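Orotidine 5'-phosphate decarboxylase (Pyrococcus horikoshii, PDB 2CZD) probably catalyses the decarboxylation of orotidine 5'-monophosphate to UMP, the last step of de novo UMP biosynthesis. Local coordinates at residues Pro162-Gln167 with Asp180-Gly185; Gly147-Arg152 with Ile157-Pro162. One frame throughout, in Å; residues are numbered along the deposited sequence.

Contact 1 (Pro162-Gln167 with Asp180-Gly185)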
# COMPACT_ATOMS: atom_id res chain seq x y z
N PRO B 162 -8.70 16.82 -0.78
CA PRO B 162 -9.94 16.04 -0.74
C PRO B 162 -10.75 16.53 0.47
O PRO B 162 -10.31 17.38 1.24
CB PRO B 162 -9.44 14.61 -0.50
CG PRO B 162 -8.26 14.84 0.45
CD PRO B 162 -7.59 16.11 -0.10
N GLY B 163 -11.98 16.02 0.59
CA GLY B 163 -12.80 16.33 1.75
C GLY B 163 -13.37 17.73 1.92
O GLY B 163 -13.64 18.15 3.05
N ILE B 164 -13.54 18.43 0.81
CA ILE B 164 -14.07 19.79 0.84
C ILE B 164 -15.56 19.73 1.22
O ILE B 164 -16.28 18.84 0.76
CB ILE B 164 -13.92 20.46 -0.55
CG1 ILE B 164 -12.44 20.45 -0.96
CG2 ILE B 164 -14.47 21.91 -0.52
CD1 ILE B 164 -11.52 20.97 0.12
N GLY B 165 -15.99 20.68 2.05
CA GLY B 165 -17.38 20.74 2.47
C GLY B 165 -18.31 21.07 1.32
O GLY B 165 -17.89 21.65 0.32
N ALA B 166 -19.58 20.70 1.46
CA ALA B 166 -20.56 20.94 0.42
C ALA B 166 -21.14 22.35 0.39
O ALA B 166 -21.76 22.74 -0.59
CB ALA B 166 -21.71 19.91 0.53
N GLN B 167 -20.92 23.11 1.46
CA GLN B 167 -21.46 24.46 1.50
C GLN B 167 -20.94 25.32 0.36
O GLN B 167 -19.78 25.19 -0.06
CB GLN B 167 -21.15 25.12 2.84
CG GLN B 167 -21.75 24.41 4.06
CD GLN B 167 -20.78 23.45 4.74
OE1 GLN B 167 -20.02 22.73 4.09
NE2 GLN B 167 -20.82 23.42 6.07
N ASP B 180 -4.30 23.50 -5.33
CA ASP B 180 -4.22 23.57 -6.78
C ASP B 180 -5.31 22.72 -7.43
O ASP B 180 -5.78 23.03 -8.53
CB ASP B 180 -2.86 23.09 -7.28
CG ASP B 180 -1.75 23.99 -6.82
OD1 ASP B 180 -1.08 23.65 -5.82
OD2 ASP B 180 -1.58 25.07 -7.44
N TYR B 181 -5.68 21.63 -6.76
CA TYR B 181 -6.71 20.71 -7.20
C TYR B 181 -7.60 20.35 -6.03
O TYR B 181 -7.15 20.27 -4.87
CB TYR B 181 -6.10 19.39 -7.69
CG TYR B 181 -5.16 19.54 -8.86
CD1 TYR B 181 -5.63 19.45 -10.17
CD2 TYR B 181 -3.80 19.79 -8.65
CE1 TYR B 181 -4.76 19.61 -11.26
CE2 TYR B 181 -2.93 19.95 -9.71
CZ TYR B 181 -3.41 19.86 -11.01
OH TYR B 181 -2.55 20.04 -12.06
N ILE B 182 -8.88 20.11 -6.34
CA ILE B 182 -9.86 19.69 -5.37
C ILE B 182 -10.18 18.25 -5.78
O ILE B 182 -10.46 18.00 -6.96
CB ILE B 182 -11.15 20.53 -5.48
CG1 ILE B 182 -10.84 22.01 -5.22
CG2 ILE B 182 -12.18 20.01 -4.50
CD1 ILE B 182 -10.26 22.25 -3.86
N ILE B 183 -10.09 17.31 -4.84
CA ILE B 183 -10.41 15.90 -5.14
C ILE B 183 -11.87 15.70 -4.74
O ILE B 183 -12.26 15.93 -3.58
CB ILE B 183 -9.52 14.95 -4.32
CG1 ILE B 183 -8.07 15.11 -4.79
CG2 ILE B 183 -10.00 13.51 -4.45
CD1 ILE B 183 -7.08 14.39 -3.90
N VAL B 184 -12.67 15.32 -5.73
CA VAL B 184 -14.10 15.10 -5.55
C VAL B 184 -14.49 13.67 -5.91
O VAL B 184 -14.01 13.15 -6.91
CB VAL B 184 -14.88 16.06 -6.47
CG1 VAL B 184 -16.40 15.89 -6.24
CG2 VAL B 184 -14.46 17.48 -6.19
N GLY B 185 -15.36 13.05 -5.12
CA GLY B 185 -15.78 11.69 -5.41
C GLY B 185 -17.28 11.54 -5.68
O GLY B 185 -17.77 11.94 -6.74
O HOH W 1 -13.04 14.04 -1.31
O HOH W 2 -14.04 17.25 -1.86
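P162 and I164 pack on I183 and I182 where the loop after strand 158-161 passes beside strand 181-184. The fold is a (beta/alpha)8, or TIM, barrel. These are its seventh and eighth strands, and the loop leaves the C-terminal end of the seventh. Residues 162-167 and G185 belong to the substrate-binding site.

The two side-chain pairs lie on different faces of strand 181-184. On the inner face, the pyrrolidine of P162 sits beside the branched stem of I183. P162 CB is 3.8 Å from I183 CB and also close to its CG2 and CD1, so one ring carbon touches three atoms of the isoleucine. I183 also packs on L160 and V3, which places it among the side chains inside the barrel.

On the outer face, I164 points its CB at the strand and crosses I182 at about a right angle. Its CG1 meets I182 CG2 at 3.6 Å. The tip of I182 joins in, with CD1 4.0 Å from I164 CG1. In I164, CG1 lies beside the backbone N and anti to the carbonyl carbon (chi1 -57°), and this branch does the touching. Helix 170-177 covers the pair through A174, which both isoleucines touch.

No direct hydrogen bond joins the two segments. Two waters do so instead, and both donate to the backbone O of I183. G163 has a positive phi of 70°, which favours glycine, and its N faces one of the waters. That water lies 2.9 Å from G163 N and 3.1 Å from I183 O. The other water accepts from I164 N at 3.0 Å and donates to I183 O at 2.8 Å.

Contact 2 (Gly147-Arg152 with Ile157-Pro162)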
# COMPACT_ATOMS: atom_id res chain seq x y z
N GLY B 147 -3.82 25.72 4.18
CA GLY B 147 -2.90 26.83 4.38
C GLY B 147 -1.69 26.44 5.21
O GLY B 147 -0.57 26.87 4.92
N TYR B 148 -1.91 25.62 6.23
CA TYR B 148 -0.82 25.19 7.11
C TYR B 148 0.26 24.51 6.28
O TYR B 148 1.45 24.77 6.44
CB TYR B 148 -1.34 24.19 8.15
CG TYR B 148 -0.27 23.72 9.10
CD1 TYR B 148 -0.06 24.35 10.32
CD2 TYR B 148 0.55 22.64 8.78
CE1 TYR B 148 0.94 23.92 11.20
CE2 TYR B 148 1.56 22.21 9.65
CZ TYR B 148 1.74 22.86 10.86
OH TYR B 148 2.71 22.42 11.74
N ILE B 149 -0.18 23.63 5.40
CA ILE B 149 0.77 22.91 4.56
C ILE B 149 1.41 23.85 3.53
O ILE B 149 2.62 23.83 3.32
CB ILE B 149 0.08 21.70 3.87
CG1 ILE B 149 -0.25 20.66 4.97
CG2 ILE B 149 0.94 21.14 2.73
CD1 ILE B 149 -1.10 19.48 4.50
N ARG B 150 0.59 24.68 2.90
CA ARG B 150 1.08 25.61 1.91
C ARG B 150 2.17 26.53 2.48
O ARG B 150 3.16 26.84 1.78
CB ARG B 150 -0.10 26.45 1.36
CG ARG B 150 0.27 27.44 0.27
CD ARG B 150 0.68 26.74 -1.04
NE ARG B 150 2.08 26.32 -1.07
CZ ARG B 150 2.57 25.44 -1.95
NH1 ARG B 150 1.78 24.87 -2.86
NH2 ARG B 150 3.87 25.15 -1.93
N ASP B 151 2.01 26.96 3.73
CA ASP B 151 2.98 27.86 4.34
C ASP B 151 4.33 27.20 4.61
O ASP B 151 5.33 27.89 4.84
CB ASP B 151 2.46 28.42 5.67
CG ASP B 151 1.26 29.34 5.51
OD1 ASP B 151 1.04 29.85 4.39
OD2 ASP B 151 0.55 29.55 6.51
N ARG B 152 4.37 25.86 4.60
CA ARG B 152 5.61 25.14 4.88
C ARG B 152 6.19 24.44 3.67
O ARG B 152 7.36 24.04 3.67
CB ARG B 152 5.34 24.11 5.98
CG ARG B 152 5.05 24.77 7.31
CD ARG B 152 4.38 23.85 8.30
NE ARG B 152 4.25 24.56 9.57
CZ ARG B 152 3.43 25.58 9.80
NH1 ARG B 152 3.42 26.17 10.99
NH2 ARG B 152 2.58 26.00 8.86
N ILE B 157 5.60 22.90 -5.67
CA ILE B 157 4.96 21.64 -5.33
C ILE B 157 3.48 21.94 -5.15
O ILE B 157 3.12 22.82 -4.36
CB ILE B 157 5.52 21.03 -4.02
CG1 ILE B 157 7.04 20.84 -4.16
CG2 ILE B 157 4.83 19.66 -3.74
CD1 ILE B 157 7.74 20.39 -2.88
N LYS B 158 2.64 21.21 -5.88
CA LYS B 158 1.19 21.40 -5.84
C LYS B 158 0.53 20.76 -4.62
O LYS B 158 1.11 19.89 -3.95
CB LYS B 158 0.52 20.81 -7.08
CG LYS B 158 1.12 21.21 -8.43
CD LYS B 158 0.94 22.67 -8.71
CE LYS B 158 1.50 23.03 -10.09
NZ LYS B 158 1.40 24.47 -10.43
N ILE B 159 -0.67 21.24 -4.32
CA ILE B 159 -1.46 20.69 -3.24
C ILE B 159 -2.79 20.19 -3.82
O ILE B 159 -3.47 20.91 -4.57
CB ILE B 159 -1.74 21.73 -2.16
CG1 ILE B 159 -0.44 22.04 -1.42
CG2 ILE B 159 -2.77 21.22 -1.16
CD1 ILE B 159 -0.60 23.13 -0.34
N LEU B 160 -3.13 18.95 -3.50
CA LEU B 160 -4.40 18.35 -3.93
C LEU B 160 -5.21 18.21 -2.65
O LEU B 160 -4.73 17.64 -1.68
CB LEU B 160 -4.17 16.98 -4.58
CG LEU B 160 -3.41 17.01 -5.91
CD1 LEU B 160 -1.91 17.01 -5.65
CD2 LEU B 160 -3.76 15.78 -6.76
N ALA B 161 -6.45 18.70 -2.65
CA ALA B 161 -7.26 18.69 -1.43
C ALA B 161 -8.60 17.95 -1.49
O ALA B 161 -9.52 18.38 -2.21
CB ALA B 161 -7.52 20.12 -0.96
N PRO B 162 -8.70 16.82 -0.78
CA PRO B 162 -9.94 16.04 -0.74
C PRO B 162 -10.75 16.53 0.47
O PRO B 162 -10.31 17.38 1.24
CB PRO B 162 -9.44 14.61 -0.50
CG PRO B 162 -8.26 14.84 0.45
CD PRO B 162 -7.59 16.11 -0.10
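R150 of helix 144-150 faces I159 of strand 158-161 with their CA atoms 7.6 Å apart, close enough for side chains to bridge the backbones. The unit is a beta-alpha-beta crossover of the TIM barrel: strand 135-137, this helix, then strand 158-161. The contact joins the helix to the outer side of the second strand.

I159 points at the helix and supplies its outermost methyl. I159 CD1 lies 3.7 Å from R150 CA, with R150 CB and CD also close. The same methyl is 4.0 Å from I149 CG2, so it touches two neighbouring helix residues. I149 and I159 both also pack on A138, and I149 reaches V136 of the preceding strand.

R150 adds the polar part. Its CG is anti to the backbone N (chi1 -178°), and the chain then bends at chi2 and chi3. These bends turn the guanidinium back toward the start of the strand, past I159. There it meets I157 O with its edge, the oxygen lying in the guanidinium plane. NH1 donates to I157 O at 2.9 Å in a nearly straight bond (165°), approaching almost along the C=O axis. NH2 also bonds to L153 O, so the one group ties the helix to the loop that follows and to the incoming strand. A leucine here would lack the guanidinium and would probably leave the I157 and L153 carbonyls without this donor, weakening the tie of the helix to the loop and the strand.

On the helix side, R152 NH2 lies over the centre of the Y148 ring and donates to Y148 O. The second bond to I157 O is weak: R150 NH2 stands 3.4 Å from it, with an N-H...O angle of 133°.

How the contacts relate
Contact 2 closes before contact 1 opens; P162 ends the strand segment of contact 2 and begins the loop segment of contact 1. Their centres are about 13 Å apart. Strands 158-161 and 181-184 are parallel neighbours in the barrel sheet and join the two contacts directly. Y181 O lies 2.8 Å from A161 N, and D180 N lies 2.8 Å from I159 O; both are probable hydrogen bonds. Contact 1 is the one at the substrate site. The I183 side chain is about 4 Å from that of K29, and the P162 side chain about 5 Å from that of S109, both substrate-binding residues. In contact 2, on the outer side, the I149 side chain is about 9 Å from that of S109.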